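PDB 2OJH: uncharacterized protein Atu1656 from Agrobacterium tumefaciens, which is of unknown function but belongs to the TolB family and folds as a six-bladed beta-propeller. Local coordinates for residues F221-V234 and G270-G283. Residues are numbered along the deposited sequence; the frame is centred on the assembly and turned at random. Where two conformers were deposited one is given.
Sequences FPHPSPSGDKVVFV and GQGTMNSPNWSPDG
F221 to S227 runs alongside N275 to G283 in the same direction, with CA atoms 5.7 Å apart at F221 and N275 and 4.9 Å at S227 and G283. Residues 221-224 and 230-234 form a hairpin closed by a type I turn, S225 to G228. Residues 270-283 are irregular and end in a second type I turn, S280 to G283. Two ring N-H groups each reach a backbone oxygen of the other segment. W279 NE1 donates to H223 O (2.8 Å, 159°) from above the carbonyl plane, and V232 N reaches the same oxygen from the opposite face. H223 NE2 donates to M274 O at 2.8 Å, with that oxygen close to the plane of the imidazole. D179 takes the other ring nitrogen of H223, which fixes the rotation of the ring. P277 CA lies over one face of this imidazole. S225 CA sits 3.5 Å from the centroid of the five-membered ring of W279, a CH-pi contact over the face. P226 CD packs on W279 CB. M274 is selenomethionine, and its SE lies between V234 CG2 (4.0 Å) and V232 CG2 (4.2 Å). N275 ND2 sits 3.4 Å from F221 CE1 and donates a hydrogen bond to Q271 OE1, which H243 also holds. The contact joins the two inner strands of one propeller blade to the loop entering strand 285-291 of the next. F286 of that strand touches V232 and M274, and strand 45-49 flanks N275 and S276.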
ATOM      1  N   PHE A 221      -1.681  -3.770  -6.133  1.00 36.09           N
ATOM      2  CA  PHE A 221      -0.761  -3.403  -5.073  1.00 35.73           C
ATOM      3  C   PHE A 221       0.737  -3.372  -5.450  1.00 36.94           C
ATOM      4  O   PHE A 221       1.558  -3.953  -4.724  1.00 38.63           O
ATOM      5  CB  PHE A 221      -0.944  -4.321  -3.836  1.00 36.70           C
ATOM      6  CG  PHE A 221      -2.366  -4.745  -3.578  1.00 38.05           C
ATOM      7  CD1 PHE A 221      -3.369  -3.790  -3.291  1.00 36.05           C
ATOM      8  CD2 PHE A 221      -2.701  -6.099  -3.605  1.00 38.13           C
ATOM      9  CE1 PHE A 221      -4.711  -4.192  -3.091  1.00 36.86           C
ATOM     10  CE2 PHE A 221      -4.038  -6.521  -3.389  1.00 39.95           C
ATOM     11  CZ  PHE A 221      -5.044  -5.569  -3.132  1.00 36.56           C
ATOM     12  N   PRO A 222       1.122  -2.675  -6.545  1.00 37.37           N
ATOM     13  CA  PRO A 222       2.579  -2.557  -6.809  1.00 37.39           C
ATOM     14  C   PRO A 222       3.342  -1.719  -5.776  1.00 38.54           C
ATOM     15  O   PRO A 222       2.924  -0.583  -5.427  1.00 38.74           O
ATOM     16  CB  PRO A 222       2.624  -1.940  -8.227  1.00 38.02           C
ATOM     17  CG  PRO A 222       1.324  -1.146  -8.334  1.00 35.79           C
ATOM     18  CD  PRO A 222       0.317  -2.017  -7.601  1.00 36.31           C
ATOM     19  N   HIS A 223       4.420  -2.308  -5.225  1.00 37.59           N
ATOM     20  CA  HIS A 223       5.352  -1.579  -4.398  1.00 36.81           C
ATOM     21  C   HIS A 223       6.782  -1.734  -4.916  1.00 37.33           C
ATOM     22  O   HIS A 223       7.371  -2.798  -4.796  1.00 36.47           O
ATOM     23  CB  HIS A 223       5.206  -2.011  -2.926  1.00 35.52           C
ATOM     24  CG  HIS A 223       3.795  -1.941  -2.428  1.00 35.35           C
ATOM     25  ND1 HIS A 223       3.113  -0.750  -2.316  1.00 36.45           N
ATOM     26  CD2 HIS A 223       2.924  -2.910  -2.053  1.00 37.94           C
ATOM     27  CE1 HIS A 223       1.899  -0.982  -1.851  1.00 40.14           C
ATOM     28  NE2 HIS A 223       1.761  -2.284  -1.669  1.00 36.36           N
ATOM     29  N   PRO A 224       7.316  -0.676  -5.543  1.00 37.52           N
ATOM     30  CA  PRO A 224       8.737  -0.611  -5.851  1.00 38.38           C
ATOM     31  C   PRO A 224       9.628  -0.656  -4.587  1.00 38.87           C
ATOM     32  O   PRO A 224       9.374   0.056  -3.601  1.00 38.76           O
ATOM     33  CB  PRO A 224       8.887   0.721  -6.578  1.00 37.73           C
ATOM     34  CG  PRO A 224       7.536   1.075  -7.071  1.00 39.00           C
ATOM     35  CD  PRO A 224       6.577   0.492  -6.056  1.00 38.29           C
ATOM     36  N   SER A 225      10.645  -1.506  -4.636  1.00 38.93           N
ATOM     37  CA  SER A 225      11.612  -1.631  -3.539  1.00 39.21           C
ATOM     38  C   SER A 225      12.433  -0.343  -3.410  1.00 39.35           C
ATOM     39  O   SER A 225      12.811   0.251  -4.429  1.00 39.07           O
ATOM     40  CB  SER A 225      12.546  -2.812  -3.827  1.00 38.60           C
ATOM     41  OG  SER A 225      13.660  -2.839  -2.951  1.00 41.94           O
ATOM     42  N   PRO A 226      12.729   0.094  -2.171  1.00 39.26           N
ATOM     43  CA  PRO A 226      13.627   1.255  -2.028  1.00 39.16           C
ATOM     44  C   PRO A 226      15.018   1.070  -2.657  1.00 39.38           C
ATOM     45  O   PRO A 226      15.754   2.061  -2.856  1.00 39.67           O
ATOM     46  CB  PRO A 226      13.752   1.444  -0.520  1.00 39.89           C
ATOM     47  CG  PRO A 226      13.089   0.297   0.115  1.00 39.57           C
ATOM     48  CD  PRO A 226      12.257  -0.423  -0.871  1.00 39.24           C
ATOM     49  N   SER A 227      15.375  -0.167  -2.989  1.00 38.92           N
ATOM     50  CA  SER A 227      16.684  -0.434  -3.540  0.50 38.68           C
ATOM     51  C   SER A 227      16.703  -0.272  -5.056  1.00 38.75           C
ATOM     52  O   SER A 227      17.768  -0.334  -5.690  1.00 37.99           O
ATOM     53  CB  SER A 227      17.171  -1.806  -3.095  0.50 39.24           C
ATOM     54  OG  SER A 227      17.389  -1.803  -1.692  0.50 38.07           O
ATOM     55  N   GLY A 228      15.518  -0.074  -5.628  1.00 37.96           N
ATOM     56  CA  GLY A 228      15.374   0.313  -7.025  1.00 37.40           C
ATOM     57  C   GLY A 228      15.548  -0.757  -8.064  1.00 37.01           C
ATOM     58  O   GLY A 228      15.726  -0.437  -9.246  1.00 36.12           O
ATOM     59  N   ASP A 229      15.470  -2.021  -7.664  1.00 36.62           N
ATOM     60  CA  ASP A 229      15.644  -3.107  -8.638  1.00 36.57           C
ATOM     61  C   ASP A 229      14.383  -3.959  -8.865  1.00 36.71           C
ATOM     62  O   ASP A 229      14.287  -4.667  -9.866  1.00 36.04           O
ATOM     63  CB  ASP A 229      16.851  -4.025  -8.289  1.00 36.45           C
ATOM     64  CG  ASP A 229      16.729  -4.698  -6.903  1.00 37.99           C
ATOM     65  OD1 ASP A 229      16.131  -4.105  -5.989  1.00 37.91           O
ATOM     66  OD2 ASP A 229      17.246  -5.830  -6.741  1.00 40.17           O
ATOM     67  N   LYS A 230      13.436  -3.897  -7.928  1.00 36.40           N
ATOM     68  CA  LYS A 230      12.326  -4.859  -7.900  1.00 36.42           C
ATOM     69  C   LYS A 230      11.017  -4.199  -7.520  1.00 36.13           C
ATOM     70  O   LYS A 230      10.972  -3.187  -6.798  1.00 36.63           O
ATOM     71  CB  LYS A 230      12.608  -5.994  -6.885  1.00 36.12           C
ATOM     72  CG  LYS A 230      13.777  -6.951  -7.201  1.00 36.79           C
ATOM     73  CD  LYS A 230      13.490  -7.790  -8.432  1.00 35.36           C
ATOM     74  CE  LYS A 230      14.609  -8.811  -8.677  1.00 37.33           C
ATOM     75  NZ  LYS A 230      14.533  -9.462 -10.030  1.00 37.98           N
ATOM     76  N   VAL A 231       9.943  -4.809  -8.006  1.00 36.23           N
ATOM     77  CA  VAL A 231       8.579  -4.463  -7.618  1.00 35.11           C
ATOM     78  C   VAL A 231       7.890  -5.746  -7.141  1.00 35.40           C
ATOM     79  O   VAL A 231       7.884  -6.762  -7.872  1.00 34.45           O
ATOM     80  CB  VAL A 231       7.792  -3.904  -8.861  1.00 34.91           C
ATOM     81  CG1 VAL A 231       6.299  -3.712  -8.544  1.00 34.23           C
ATOM     82  CG2 VAL A 231       8.442  -2.583  -9.367  1.00 31.44           C
ATOM     83  N   VAL A 232       7.267  -5.674  -5.961  1.00 34.87           N
ATOM     84  CA  VAL A 232       6.441  -6.780  -5.437  1.00 34.99           C
ATOM     85  C   VAL A 232       4.958  -6.412  -5.660  1.00 35.01           C
ATOM     86  O   VAL A 232       4.588  -5.230  -5.646  1.00 35.15           O
ATOM     87  CB  VAL A 232       6.763  -7.057  -3.910  1.00 35.27           C
ATOM     88  CG1 VAL A 232       6.308  -5.912  -3.042  1.00 34.78           C
ATOM     89  CG2 VAL A 232       6.144  -8.364  -3.419  1.00 35.69           C
ATOM     90  N   PHE A 233       4.107  -7.408  -5.869  1.00 34.26           N
ATOM     91  CA  PHE A 233       2.705  -7.146  -6.151  1.00 34.40           C
ATOM     92  C   PHE A 233       1.951  -8.459  -5.986  1.00 34.31           C
ATOM     93  O   PHE A 233       2.575  -9.499  -5.767  1.00 33.18           O
ATOM     94  CB  PHE A 233       2.495  -6.501  -7.546  1.00 34.53           C
ATOM     95  CG  PHE A 233       2.873  -7.393  -8.720  1.00 35.14           C
ATOM     96  CD1 PHE A 233       4.188  -7.482  -9.128  1.00 35.43           C
ATOM     97  CD2 PHE A 233       1.900  -8.066  -9.449  1.00 34.83           C
ATOM     98  CE1 PHE A 233       4.542  -8.278 -10.227  1.00 34.70           C
ATOM     99  CE2 PHE A 233       2.254  -8.895 -10.540  1.00 33.24           C
ATOM    100  CZ  PHE A 233       3.562  -8.991 -10.910  1.00 32.66           C
ATOM    101  N   VAL A 234       0.622  -8.394  -5.993  1.00 34.14           N
ATOM    102  CA  VAL A 234      -0.216  -9.591  -5.877  1.00 34.50           C
ATOM    103  C   VAL A 234      -0.929  -9.848  -7.205  1.00 35.00           C
ATOM    104  O   VAL A 234      -1.423  -8.907  -7.812  1.00 35.38           O
ATOM    105  CB  VAL A 234      -1.281  -9.398  -4.811  1.00 35.58           C
ATOM    106  CG1 VAL A 234      -2.291 -10.551  -4.804  1.00 31.64           C
ATOM    107  CG2 VAL A 234      -0.641  -9.244  -3.416  1.00 34.28           C
ATOM    108  N   GLY A 270      -5.175 -11.612  -0.270  1.00 35.39           N
ATOM    109  CA  GLY A 270      -5.590 -10.626  -1.263  1.00 35.00           C
ATOM    110  C   GLY A 270      -5.757  -9.318  -0.530  1.00 35.80           C
ATOM    111  O   GLY A 270      -4.763  -8.683  -0.170  1.00 36.11           O
ATOM    112  N   GLN A 271      -7.001  -8.914  -0.300  1.00 35.31           N
ATOM    113  CA  GLN A 271      -7.210  -7.652   0.427  1.00 36.16           C
ATOM    114  C   GLN A 271      -6.555  -7.781   1.812  1.00 35.40           C
ATOM    115  O   GLN A 271      -6.775  -8.779   2.505  1.00 35.39           O
ATOM    116  CB  GLN A 271      -8.711  -7.366   0.543  1.00 36.18           C
ATOM    117  CG  GLN A 271      -9.055  -6.165   1.470  1.00 35.87           C
ATOM    118  CD  GLN A 271      -8.675  -4.837   0.843  1.00 38.56           C
ATOM    119  OE1 GLN A 271      -7.990  -4.799  -0.177  1.00 42.36           O
ATOM    120  NE2 GLN A 271      -9.155  -3.743   1.417  1.00 39.01           N
ATOM    121  N   GLY A 272      -5.792  -6.766   2.212  1.00 35.93           N
ATOM    122  CA  GLY A 272      -5.090  -6.761   3.505  1.00 34.98           C
ATOM    123  C   GLY A 272      -3.648  -7.280   3.441  1.00 35.54           C
ATOM    124  O   GLY A 272      -2.796  -6.895   4.267  1.00 35.03           O
ATOM    125  N   THR A 273      -3.370  -8.158   2.480  1.00 34.42           N
ATOM    126  CA  THR A 273      -2.048  -8.777   2.359  1.00 34.63           C
ATOM    127  C   THR A 273      -0.949  -7.698   2.274  1.00 36.14           C
ATOM    128  O   THR A 273       0.046  -7.751   3.013  1.00 35.52           O
ATOM    129  CB  THR A 273      -2.013  -9.781   1.158  1.00 35.38           C
ATOM    130  OG1 THR A 273      -2.861 -10.880   1.479  1.00 33.04           O
ATOM    131  CG2 THR A 273      -0.617 -10.325   0.891  1.00 34.61           C
HETATM  132  N   MSE A 274      -1.117  -6.714   1.385  1.00 35.79           N
HETATM  133  CA  MSE A 274      -0.095  -5.672   1.223  1.00 37.66           C
HETATM  134  C   MSE A 274      -0.657  -4.395   0.583  1.00 37.24           C
HETATM  135  O   MSE A 274      -0.079  -3.887  -0.389  1.00 36.40           O
HETATM  136  CB  MSE A 274       1.137  -6.180   0.420  1.00 37.04           C
HETATM  137  CG  MSE A 274       0.833  -6.586  -0.978  1.00 39.17           C
HETATM  138 SE   MSE A 274       2.443  -7.158  -1.959  0.80 45.35          SE
HETATM  139  CE  MSE A 274       2.980  -8.626  -0.734  1.00 38.54           C
ATOM    140  N   ASN A 275      -1.762  -3.843   1.105  1.00 35.23           N
ATOM    141  CA  ASN A 275      -2.338  -2.693   0.372  1.00 37.35           C
ATOM    142  C   ASN A 275      -1.378  -1.531   0.273  1.00 37.44           C
ATOM    143  O   ASN A 275      -1.359  -0.808  -0.736  1.00 38.01           O
ATOM    144  CB  ASN A 275      -3.649  -2.181   0.995  1.00 36.30           C
ATOM    145  CG  ASN A 275      -4.703  -3.210   0.990  1.00 38.84           C
ATOM    146  OD1 ASN A 275      -4.689  -4.113   1.830  1.00 38.24           O
ATOM    147  ND2 ASN A 275      -5.621  -3.121   0.025  1.00 38.80           N
ATOM    148  N   SER A 276      -0.613  -1.329   1.336  1.00 37.95           N
ATOM    149  CA  SER A 276       0.187  -0.124   1.497  1.00 37.42           C
ATOM    150  C   SER A 276       1.697  -0.421   1.346  1.00 37.08           C
ATOM    151  O   SER A 276       2.103  -1.597   1.409  1.00 36.84           O
ATOM    152  CB  SER A 276      -0.092   0.488   2.861  1.00 39.42           C
ATOM    153  OG  SER A 276      -1.380   1.081   2.867  1.00 42.17           O
ATOM    154  N   PRO A 277       2.526   0.624   1.134  1.00 36.75           N
ATOM    155  CA  PRO A 277       3.964   0.402   0.906  1.00 35.63           C
ATOM    156  C   PRO A 277       4.594  -0.453   1.997  1.00 37.17           C
ATOM    157  O   PRO A 277       4.545  -0.084   3.181  1.00 34.74           O
ATOM    158  CB  PRO A 277       4.551   1.803   0.872  1.00 37.32           C
ATOM    159  CG  PRO A 277       3.426   2.703   0.462  1.00 35.94           C
ATOM    160  CD  PRO A 277       2.162   2.056   1.040  1.00 35.59           C
ATOM    161  N   ASN A 278       5.122  -1.625   1.618  1.00 35.70           N
ATOM    162  CA  ASN A 278       5.514  -2.628   2.641  1.00 37.38           C
ATOM    163  C   ASN A 278       7.012  -3.040   2.776  1.00 37.24           C
ATOM    164  O   ASN A 278       7.330  -4.040   3.432  1.00 37.24           O
ATOM    165  CB  ASN A 278       4.680  -3.872   2.403  1.00 36.59           C
ATOM    166  CG  ASN A 278       4.893  -4.435   1.030  1.00 36.99           C
ATOM    167  OD1 ASN A 278       5.250  -3.701   0.099  1.00 35.16           O
ATOM    168  ND2 ASN A 278       4.722  -5.741   0.894  1.00 35.75           N
ATOM    169  N   TRP A 279       7.929  -2.298   2.152  1.00 37.41           N
ATOM    170  CA  TRP A 279       9.329  -2.725   2.094  1.00 36.11           C
ATOM    171  C   TRP A 279      10.041  -2.239   3.323  1.00 37.27           C
ATOM    172  O   TRP A 279       9.804  -1.102   3.800  1.00 37.38           O
ATOM    173  CB  TRP A 279      10.036  -2.137   0.854  1.00 35.16           C
ATOM    174  CG  TRP A 279       9.674  -2.813  -0.458  1.00 33.91           C
ATOM    175  CD1 TRP A 279       8.698  -2.455  -1.339  1.00 33.71           C
ATOM    176  CD2 TRP A 279      10.289  -3.988  -0.988  1.00 32.04           C
ATOM    177  NE1 TRP A 279       8.678  -3.339  -2.414  1.00 35.95           N
ATOM    178  CE2 TRP A 279       9.669  -4.272  -2.223  1.00 34.14           C
ATOM    179  CE3 TRP A 279      11.342  -4.805  -0.555  1.00 30.97           C
ATOM    180  CZ2 TRP A 279      10.042  -5.376  -3.001  1.00 33.79           C
ATOM    181  CZ3 TRP A 279      11.723  -5.888  -1.338  1.00 35.63           C
ATOM    182  CH2 TRP A 279      11.072  -6.166  -2.531  1.00 32.59           C
ATOM    183  N   SER A 280      10.931  -3.084   3.833  1.00 36.87           N
ATOM    184  CA  SER A 280      11.985  -2.641   4.752  1.00 37.56           C
ATOM    185  C   SER A 280      12.791  -1.518   4.089  1.00 37.95           C
ATOM    186  O   SER A 280      12.947  -1.494   2.856  1.00 38.10           O
ATOM    187  CB  SER A 280      12.915  -3.821   5.015  1.00 37.41           C
ATOM    188  OG  SER A 280      14.051  -3.390   5.717  1.00 41.82           O
ATOM    189  N   PRO A 281      13.332  -0.591   4.898  1.00 37.89           N
ATOM    190  CA  PRO A 281      14.126   0.484   4.313  1.00 38.78           C
ATOM    191  C   PRO A 281      15.369  -0.038   3.598  1.00 39.16           C
ATOM    192  O   PRO A 281      15.891   0.651   2.726  1.00 40.22           O
ATOM    193  CB  PRO A 281      14.507   1.343   5.526  1.00 38.53           C
ATOM    194  CG  PRO A 281      14.374   0.463   6.688  1.00 38.03           C
ATOM    195  CD  PRO A 281      13.254  -0.486   6.369  1.00 37.89           C
ATOM    196  N   ASP A 282      15.839  -1.238   3.949  1.00 39.09           N
ATOM    197  CA  ASP A 282      16.997  -1.841   3.271  1.00 39.70           C
ATOM    198  C   ASP A 282      16.685  -2.455   1.901  1.00 39.21           C
ATOM    199  O   ASP A 282      17.602  -2.877   1.202  1.00 38.87           O
ATOM    200  CB  ASP A 282      17.708  -2.873   4.167  1.00 40.66           C
ATOM    201  CG  ASP A 282      16.865  -4.143   4.441  1.00 44.65           C
ATOM    202  OD1 ASP A 282      15.933  -4.508   3.665  1.00 47.50           O
ATOM    203  OD2 ASP A 282      17.172  -4.817   5.457  1.00 49.98           O
ATOM    204  N   GLY A 283      15.408  -2.551   1.543  1.00 38.56           N
ATOM    205  CA  GLY A 283      15.028  -3.085   0.222  1.00 37.63           C
ATOM    206  C   GLY A 283      15.263  -4.578  -0.001  1.00 37.68           C
ATOM    207  O   GLY A 283      15.111  -5.068  -1.131  1.00 37.09           O
TER
HETATM  208  O   HOH W   1      18.608  -3.911  -1.134  1.00 35.77           O
HETATM  209  O   HOH W   2      17.818   0.223  -0.058  1.00 48.77           O